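Local atomic coordinates of phosphatidylinositol-specific phospholipase C1 (Streptomyces antibioticus, PDB entry 3H4X), a protein that belongs to the calcium-dependent phosphoinositide phospholipase C family and folds as a TIM-type barrel of strands surrounded by helices. Residues A[103-115]-A[145-157]. Sequence-based numbering, arbitrary orientation.
With EOH (ethanol), chain K; EOH (ethanol), chain F.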
loop_
_atom_site.group_PDB
_atom_site.type_symbol
_atom_site.label_atom_id
_atom_site.label_comp_id
_atom_site.label_asym_id
_atom_site.label_seq_id
_atom_site.Cartn_x
_atom_site.Cartn_y
_atom_site.Cartn_z
ATOM N N ASP A 103 8.146 -1.715 -16.337
ATOM C CA ASP A 103 7.069 -0.849 -15.876
ATOM C C ASP A 103 6.136 -1.553 -14.888
ATOM O O ASP A 103 6.442 -2.636 -14.388
ATOM C CB ASP A 103 6.274 -0.325 -17.074
ATOM C CG ASP A 103 5.595 -1.437 -17.860
ATOM O OD1 ASP A 103 5.688 -2.616 -17.458
ATOM O OD2 ASP A 103 4.964 -1.127 -18.893
ATOM N N PHE A 104 4.995 -0.934 -14.611
ATOM C CA PHE A 104 4.064 -1.472 -13.621
ATOM C C PHE A 104 3.546 -2.845 -14.047
ATOM O O PHE A 104 3.455 -3.764 -13.228
ATOM C CB PHE A 104 2.917 -0.488 -13.387
ATOM C CG PHE A 104 1.946 -0.903 -12.307
ATOM C CD1 PHE A 104 2.384 -1.476 -11.121
ATOM C CD2 PHE A 104 0.591 -0.671 -12.470
ATOM C CE1 PHE A 104 1.480 -1.834 -10.126
ATOM C CE2 PHE A 104 -0.313 -1.025 -11.481
ATOM C CZ PHE A 104 0.135 -1.605 -10.311
ATOM N N ALA A 105 3.210 -2.992 -15.326
ATOM C CA ALA A 105 2.791 -4.293 -15.831
ATOM C C ALA A 105 3.868 -5.351 -15.583
ATOM O O ALA A 105 3.556 -6.501 -15.269
ATOM C CB ALA A 105 2.433 -4.213 -17.310
ATOM N N GLY A 106 5.133 -4.962 -15.727
ATOM C CA GLY A 106 6.242 -5.872 -15.459
ATOM C C GLY A 106 6.330 -6.257 -13.992
ATOM O O GLY A 106 6.582 -7.415 -13.655
ATOM N N CYS A 107 6.125 -5.282 -13.116
ATOM C CA CYS A 107 6.088 -5.546 -11.687
ATOM C C CYS A 107 4.985 -6.548 -11.348
ATOM O O CYS A 107 5.200 -7.511 -10.610
ATOM C CB CYS A 107 5.860 -4.242 -10.927
ATOM S SG CYS A 107 5.761 -4.442 -9.150
ATOM N N LEU A 108 3.796 -6.307 -11.885
ATOM C CA LEU A 108 2.661 -7.185 -11.652
ATOM C C LEU A 108 2.929 -8.596 -12.166
ATOM O O LEU A 108 2.513 -9.577 -11.550
ATOM C CB LEU A 108 1.400 -6.602 -12.291
ATOM C CG LEU A 108 0.869 -5.317 -11.655
ATOM C CD1 LEU A 108 -0.168 -4.684 -12.572
ATOM C CD2 LEU A 108 0.293 -5.583 -10.268
ATOM N N SER A 109 3.623 -8.699 -13.294
ATOM C CA SER A 109 4.019 -10.004 -13.805
ATOM C C SER A 109 4.950 -10.716 -12.824
ATOM O O SER A 109 4.792 -11.911 -12.568
ATOM C CB SER A 109 4.684 -9.876 -15.176
ATOM O OG SER A 109 3.756 -9.449 -16.155
ATOM N N ASP A 110 5.921 -9.992 -12.272
ATOM C CA ASP A 110 6.817 -10.585 -11.281
ATOM C C ASP A 110 6.012 -11.086 -10.088
ATOM O O ASP A 110 6.255 -12.183 -9.571
ATOM C CB ASP A 110 7.857 -9.573 -10.786
ATOM C CG ASP A 110 8.933 -9.272 -11.813
ATOM O OD1 ASP A 110 8.848 -9.782 -12.950
ATOM O OD2 ASP A 110 9.867 -8.513 -11.472
ATOM N N MET A 111 5.058 -10.270 -9.645
ATOM C CA MET A 111 4.206 -10.635 -8.517
ATOM C C MET A 111 3.414 -11.909 -8.793
ATOM O O MET A 111 3.313 -12.785 -7.939
ATOM C CB MET A 111 3.248 -9.492 -8.175
ATOM C CG MET A 111 3.928 -8.278 -7.574
ATOM S SD MET A 111 2.813 -6.887 -7.338
ATOM C CE MET A 111 1.644 -7.552 -6.162
ATOM N N ARG A 112 2.831 -11.997 -9.981
ATOM C CA ARG A 112 2.061 -13.180 -10.357
ATOM C C ARG A 112 2.944 -14.426 -10.405
ATOM O O ARG A 112 2.572 -15.483 -9.890
ATOM C CB ARG A 112 1.375 -12.964 -11.709
ATOM C CG ARG A 112 0.611 -14.173 -12.232
ATOM C CD ARG A 112 -0.444 -14.630 -11.246
ATOM N NE ARG A 112 -1.220 -15.767 -11.742
ATOM C CZ ARG A 112 -2.323 -15.662 -12.477
ATOM N NH1 ARG A 112 -2.786 -14.467 -12.816
ATOM N NH2 ARG A 112 -2.964 -16.754 -12.879
ATOM N N ALA A 113 4.118 -14.294 -11.017
ATOM C CA ALA A 113 5.051 -15.409 -11.124
ATOM C C ALA A 113 5.456 -15.898 -9.738
ATOM O O ALA A 113 5.450 -17.098 -9.453
ATOM C CB ALA A 113 6.274 -14.988 -11.916
ATOM N N TRP A 114 5.792 -14.952 -8.869
ATOM C CA TRP A 114 6.207 -15.269 -7.515
ATOM C C TRP A 114 5.053 -15.896 -6.732
ATOM O O TRP A 114 5.231 -16.879 -6.012
ATOM C CB TRP A 114 6.717 -13.999 -6.829
ATOM C CG TRP A 114 7.137 -14.198 -5.422
ATOM C CD1 TRP A 114 8.379 -14.547 -4.976
ATOM C CD2 TRP A 114 6.318 -14.054 -4.261
ATOM N NE1 TRP A 114 8.380 -14.636 -3.606
ATOM C CE2 TRP A 114 7.126 -14.336 -3.142
ATOM C CE3 TRP A 114 4.978 -13.712 -4.056
ATOM C CZ2 TRP A 114 6.636 -14.288 -1.839
ATOM C CZ3 TRP A 114 4.496 -13.664 -2.763
ATOM C CH2 TRP A 114 5.323 -13.948 -1.672
ATOM N N HIS A 115 3.864 -15.322 -6.886
ATOM C CA HIS A 115 2.659 -15.831 -6.240
ATOM C C HIS A 115 2.409 -17.296 -6.587
ATOM O O HIS A 115 2.161 -18.121 -5.703
ATOM C CB HIS A 115 1.459 -14.968 -6.643
ATOM C CG HIS A 115 0.130 -15.591 -6.353
ATOM N ND1 HIS A 115 -0.482 -15.506 -5.121
ATOM C CD2 HIS A 115 -0.716 -16.291 -7.146
ATOM C CE1 HIS A 115 -1.642 -16.139 -5.164
ATOM N NE2 HIS A 115 -1.807 -16.623 -6.382
ATOM N N PHE A 145 -6.452 1.170 -14.296
ATOM C CA PHE A 145 -5.626 0.648 -13.218
ATOM C C PHE A 145 -6.214 -0.672 -12.704
ATOM O O PHE A 145 -5.520 -1.688 -12.641
ATOM C CB PHE A 145 -5.565 1.712 -12.121
ATOM C CG PHE A 145 -4.784 1.321 -10.904
ATOM C CD1 PHE A 145 -3.410 1.511 -10.844
ATOM C CD2 PHE A 145 -5.432 0.808 -9.795
ATOM C CE1 PHE A 145 -2.700 1.175 -9.705
ATOM C CE2 PHE A 145 -4.728 0.473 -8.656
ATOM C CZ PHE A 145 -3.362 0.651 -8.613
ATOM N N ASP A 146 -7.503 -0.661 -12.367
ATOM C CA ASP A 146 -8.180 -1.876 -11.917
ATOM C C ASP A 146 -8.085 -2.984 -12.969
ATOM O O ASP A 146 -7.827 -4.146 -12.649
ATOM C CB ASP A 146 -9.664 -1.612 -11.649
ATOM C CG ASP A 146 -9.924 -0.859 -10.360
ATOM O OD1 ASP A 146 -9.034 -0.774 -9.486
ATOM O OD2 ASP A 146 -11.064 -0.370 -10.225
ATOM N N ALA A 147 -8.331 -2.626 -14.227
ATOM C CA ALA A 147 -8.359 -3.614 -15.301
ATOM C C ALA A 147 -7.020 -4.326 -15.454
ATOM O O ALA A 147 -6.972 -5.535 -15.684
ATOM C CB ALA A 147 -8.779 -2.970 -16.615
ATOM N N LEU A 148 -5.933 -3.573 -15.327
ATOM C CA LEU A 148 -4.595 -4.138 -15.437
ATOM C C LEU A 148 -4.317 -5.100 -14.291
ATOM O O LEU A 148 -3.789 -6.191 -14.498
ATOM C CB LEU A 148 -3.548 -3.025 -15.461
ATOM C CG LEU A 148 -2.091 -3.492 -15.452
ATOM C CD1 LEU A 148 -1.768 -4.387 -16.645
ATOM C CD2 LEU A 148 -1.169 -2.289 -15.418
ATOM N N ILE A 149 -4.663 -4.695 -13.075
ATOM C CA ILE A 149 -4.451 -5.559 -11.924
ATOM C C ILE A 149 -5.296 -6.831 -12.026
ATOM O O ILE A 149 -4.806 -7.925 -11.738
ATOM C CB ILE A 149 -4.690 -4.805 -10.599
ATOM C CG1 ILE A 149 -3.568 -3.782 -10.383
ATOM C CG2 ILE A 149 -4.767 -5.775 -9.429
ATOM C CD1 ILE A 149 -3.783 -2.855 -9.220
ATOM N N ARG A 150 -6.548 -6.700 -12.459
ATOM C CA ARG A 150 -7.394 -7.881 -12.668
ATOM C C ARG A 150 -6.757 -8.825 -13.680
ATOM O O ARG A 150 -6.730 -10.035 -13.479
ATOM C CB ARG A 150 -8.800 -7.499 -13.150
ATOM C CG ARG A 150 -9.687 -6.850 -12.098
ATOM C CD ARG A 150 -11.177 -6.903 -12.466
ATOM N NE ARG A 150 -11.446 -6.419 -13.819
ATOM C CZ ARG A 150 -11.614 -5.140 -14.144
ATOM N NH1 ARG A 150 -11.544 -4.192 -13.213
ATOM N NH2 ARG A 150 -11.850 -4.804 -15.405
ATOM N N GLN A 151 -6.247 -8.268 -14.772
ATOM C CA GLN A 151 -5.640 -9.072 -15.827
ATOM C C GLN A 151 -4.418 -9.834 -15.324
ATOM O O GLN A 151 -4.239 -11.013 -15.628
ATOM C CB GLN A 151 -5.261 -8.182 -17.014
ATOM C CG GLN A 151 -4.749 -8.937 -18.232
ATOM C CD GLN A 151 -3.240 -9.042 -18.282
ATOM O OE1 GLN A 151 -2.527 -8.085 -17.981
ATOM N NE2 GLN A 151 -2.742 -10.209 -18.687
ATOM N N LYS A 152 -3.575 -9.160 -14.551
ATOM C CA LYS A 152 -2.317 -9.756 -14.113
ATOM C C LYS A 152 -2.459 -10.701 -12.925
ATOM O O LYS A 152 -1.780 -11.725 -12.858
ATOM C CB LYS A 152 -1.304 -8.665 -13.772
ATOM C CG LYS A 152 -0.828 -7.868 -14.974
ATOM C CD LYS A 152 0.118 -8.670 -15.847
ATOM C CE LYS A 152 0.717 -7.794 -16.935
ATOM N NZ LYS A 152 1.723 -8.530 -17.743
ATOM N N LEU A 153 -3.325 -10.345 -11.981
ATOM C CA LEU A 153 -3.372 -11.035 -10.689
ATOM C C LEU A 153 -4.688 -11.747 -10.393
ATOM O O LEU A 153 -4.732 -12.659 -9.568
ATOM C CB LEU A 153 -3.070 -10.057 -9.553
ATOM C CG LEU A 153 -1.639 -9.533 -9.508
ATOM C CD1 LEU A 153 -1.485 -8.517 -8.390
ATOM C CD2 LEU A 153 -0.666 -10.689 -9.327
ATOM N N GLY A 154 -5.764 -11.314 -11.040
ATOM C CA GLY A 154 -7.061 -11.957 -10.876
ATOM C C GLY A 154 -7.429 -12.245 -9.434
ATOM O O GLY A 154 -7.502 -11.334 -8.605
ATOM N N ASP A 155 -7.654 -13.525 -9.141
ATOM C CA ASP A 155 -8.195 -13.962 -7.857
ATOM C C ASP A 155 -7.242 -13.786 -6.679
ATOM O O ASP A 155 -7.628 -14.006 -5.532
ATOM C CB ASP A 155 -8.657 -15.427 -7.945
ATOM C CG ASP A 155 -7.499 -16.407 -8.101
ATOM O OD1 ASP A 155 -6.332 -15.971 -8.199
ATOM O OD2 ASP A 155 -7.761 -17.631 -8.124
ATOM N N ALA A 156 -6.005 -13.397 -6.955
ATOM C CA ALA A 156 -5.024 -13.211 -5.895
ATOM C C ALA A 156 -5.218 -11.900 -5.132
ATOM O O ALA A 156 -4.594 -11.690 -4.097
ATOM C CB ALA A 156 -3.618 -13.289 -6.460
ATOM N N VAL A 157 -6.080 -11.024 -5.639
ATOM C CA VAL A 157 -6.299 -9.723 -5.014
ATOM C C VAL A 157 -7.448 -9.758 -4.014
ATOM O O VAL A 157 -8.504 -10.325 -4.290
ATOM C CB VAL A 157 -6.586 -8.643 -6.073
ATOM C CG1 VAL A 157 -6.796 -7.283 -5.412
ATOM C CG2 VAL A 157 -5.456 -8.584 -7.078
HETATM C C1 EOH K . 4.364 -7.338 -18.395
HETATM C C2 EOH K . 4.943 -8.734 -18.598
HETATM O O EOH K . 3.326 -7.057 -19.306
HETATM C C1 EOH F . -5.273 -13.413 -14.377
HETATM C C2 EOH F . -6.534 -12.667 -14.801
HETATM O O EOH F . -5.568 -14.585 -13.648
#
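L108 pushes its branched end into the 145-153 helix, a knob in the hole formed by L148, I149, K152 and L153. The two helices run the same way on the outside of the TIM-type barrel, their axes 9.4 Å apart and crossing at -31°; strand 124-130 links them in sequence. Beneath the pair, F191 of strand 189-195 receives L108, I149 and L153. The leucine's two methyls part company: CD1 lies 3.7 Å from L148 CG, whereas CD2 turns to L153 CD1. Helped by CG standing anti to its backbone N (chi1 -176°), the F104 side chain carries its ring to F145; the planes are 14° apart but the rings are displaced, with little stacking between them. L108 CD1 sits over the centre of one face of the F104 ring, while I149 CD1 lies at its edge. Further along, the M111 chain bends at chi3 and its CE methyl meets L153 CD1 at 4.0 Å.

Polar ends close the outer side. The K152 chain, bent at chi2, runs past L108 CB and brings NZ near S109 OG, whose position is less certain, and an ethanol. R112 NH1 donates to K152 O at 2.9 Å, approaching from above the carbonyl plane while the oxygen stays close to the guanidinium plane. NH1 also meets a second ethanol; both ethanols probably come from the crystallisation liquor and are less surely placed. R112 NE forms a salt bridge with D116, which together with K152 O probably limits rotation of the guanidinium. H115 ND1 is hydrogen-bonded to H121 NE2. Past G154, the first residue to leave helical angles, with positive phi, A156 sets CB over one face of the H115 ring, a CH-pi contact 3.9 Å from its centroid.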